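Long-range contact in carbohydrate kinase, FGGY (Rhodospirillum rubrum, PDB 3IFR), which probably phosphorylates D-xylulose with ATP, as a sugar kinase of the FGGY family with two actin-like ATPase domains: residues Met301-Ser306 / Pro345-Glu350. Residues are numbered along the deposited sequence; the frame is centred on the assembly and turned at random.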
loop_
_atom_site.group_PDB
_atom_site.type_symbol
_atom_site.label_atom_id
_atom_site.label_comp_id
_atom_site.label_asym_id
_atom_site.label_seq_id
_atom_site.Cartn_x
_atom_site.Cartn_y
_atom_site.Cartn_z
HETATM N N MSE A 301 0.805 9.706 -0.468
HETATM C CA MSE A 301 0.284 11.056 -0.423
HETATM C C MSE A 301 -1.223 11.094 -0.526
HETATM O O MSE A 301 -1.832 10.522 -1.440
HETATM C CB MSE A 301 0.879 11.931 -1.483
HETATM C CG MSE A 301 2.297 12.317 -1.225
HETATM SE SE MSE A 301 3.022 12.390 -3.035
HETATM C CE MSE A 301 1.308 13.131 -3.879
ATOM N N ALA A 302 -1.815 11.811 0.405
ATOM C CA ALA A 302 -3.244 11.777 0.559
ATOM C C ALA A 302 -3.989 12.203 -0.722
ATOM O O ALA A 302 -4.951 11.544 -1.127
ATOM C CB ALA A 302 -3.633 12.618 1.714
ATOM N N ALA A 303 -3.572 13.274 -1.380
ATOM C CA ALA A 303 -4.385 13.733 -2.502
ATOM C C ALA A 303 -3.614 13.618 -3.793
ATOM O O ALA A 303 -2.694 14.395 -4.019
ATOM C CB ALA A 303 -4.849 15.168 -2.289
ATOM N N THR A 304 -3.987 12.655 -4.638
ATOM C CA THR A 304 -3.311 12.418 -5.913
ATOM C C THR A 304 -4.303 12.354 -7.074
ATOM O O THR A 304 -4.625 13.383 -7.683
ATOM C CB THR A 304 -2.458 11.150 -5.852
ATOM O OG1 THR A 304 -1.235 11.454 -5.191
ATOM C CG2 THR A 304 -2.130 10.652 -7.215
ATOM N N GLY A 305 -4.780 11.168 -7.413
ATOM C CA GLY A 305 -5.816 11.103 -8.429
ATOM C C GLY A 305 -7.086 11.759 -7.896
ATOM O O GLY A 305 -7.866 12.314 -8.651
ATOM N N SER A 306 -7.292 11.677 -6.582
ATOM C CA SER A 306 -8.423 12.330 -5.920
ATOM C C SER A 306 -8.387 13.856 -6.144
ATOM O O SER A 306 -9.407 14.492 -6.421
ATOM C CB SER A 306 -8.388 12.030 -4.423
ATOM O OG SER A 306 -7.371 12.805 -3.815
ATOM N N PRO A 345 -0.440 20.859 -3.109
ATOM C CA PRO A 345 -1.538 19.906 -3.335
ATOM C C PRO A 345 -2.006 19.185 -2.083
ATOM O O PRO A 345 -2.291 17.990 -2.174
ATOM C CB PRO A 345 -0.895 18.867 -4.256
ATOM C CG PRO A 345 0.634 19.027 -4.022
ATOM C CD PRO A 345 0.876 20.199 -3.132
ATOM N N TYR A 346 -2.117 19.875 -0.955
ATOM C CA TYR A 346 -2.511 19.223 0.298
ATOM C C TYR A 346 -3.998 19.405 0.710
ATOM O O TYR A 346 -4.321 20.006 1.754
ATOM C CB TYR A 346 -1.539 19.638 1.404
ATOM C CG TYR A 346 -0.080 19.624 0.950
ATOM C CD1 TYR A 346 0.472 18.495 0.350
ATOM C CD2 TYR A 346 0.734 20.737 1.119
ATOM C CE1 TYR A 346 1.793 18.476 -0.064
ATOM C CE2 TYR A 346 2.055 20.736 0.697
ATOM C CZ TYR A 346 2.581 19.603 0.106
ATOM O OH TYR A 346 3.899 19.594 -0.300
ATOM N N PHE A 347 -4.888 18.828 -0.095
ATOM C CA PHE A 347 -6.329 18.978 0.085
ATOM C C PHE A 347 -6.937 18.212 1.269
ATOM O O PHE A 347 -8.020 18.571 1.770
ATOM C CB PHE A 347 -7.039 18.632 -1.224
ATOM C CG PHE A 347 -6.531 19.423 -2.402
ATOM C CD1 PHE A 347 -6.978 20.729 -2.626
ATOM C CD2 PHE A 347 -5.601 18.878 -3.265
ATOM C CE1 PHE A 347 -6.517 21.469 -3.698
ATOM C CE2 PHE A 347 -5.138 19.601 -4.347
ATOM C CZ PHE A 347 -5.586 20.907 -4.567
ATOM N N LEU A 348 -6.250 17.168 1.724
ATOM C CA LEU A 348 -6.678 16.429 2.917
ATOM C C LEU A 348 -5.663 16.622 4.028
ATOM O O LEU A 348 -5.718 15.969 5.068
ATOM C CB LEU A 348 -6.803 14.935 2.619
ATOM C CG LEU A 348 -8.039 14.486 1.843
ATOM C CD1 LEU A 348 -8.645 15.633 1.031
ATOM C CD2 LEU A 348 -7.714 13.295 0.946
ATOM N N GLY A 349 -4.743 17.541 3.814
ATOM C CA GLY A 349 -3.518 17.540 4.582
ATOM C C GLY A 349 -2.459 16.835 3.740
ATOM O O GLY A 349 -2.696 16.511 2.563
ATOM N N GLU A 350 -1.300 16.603 4.351
ATOM C CA GLU A 350 -0.159 15.958 3.723
ATOM C C GLU A 350 0.219 14.776 4.621
ATOM O O GLU A 350 -0.447 14.537 5.617
ATOM C CB GLU A 350 1.002 16.958 3.622
ATOM C CG GLU A 350 2.398 16.331 3.535
ATOM C CD GLU A 350 3.514 17.339 3.801
ATOM O OE1 GLU A 350 3.365 18.165 4.744
ATOM O OE2 GLU A 350 4.534 17.292 3.061
#
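A302 and A303, in the turn between strand 298-301 and helix 305-315, lie against the irregular loop 345-350 with no hydrogen bond between the two backbones; the CA atoms of A303 and F347 are 6.2 Å apart, those of A302 and E350 6.1 Å. Both alanine methyls point at the loop. CB of A303 comes to the edge of the F347 ring, close to the ring plane and 3.9 Å from F347 CD2, and is also 3.8 Å from the carbonyl oxygen P345 O. F347 has CG beside its backbone N and anti to its carbonyl carbon (chi1 -54°), and the ring runs past A303 with only its CD2 edge against the methyl. The same ring meets that of W310 from helix 305-315, the planes inclined at about 50°. In this actin-like fold of the C-terminal FGGY domain, strand 298-301 is an outermost strand of the six-stranded mixed sheet, and the contact lays the loop following strand 342-344 over the link from that edge to the next helix. A302 CB meets L348 CB at 4.0 Å and lies 4.1 Å from G349 O. One branch of L348 continues over the turn, with CD2 3.9 Å from A302 O. P345 and Y346 also touch F485 of helix 475-496.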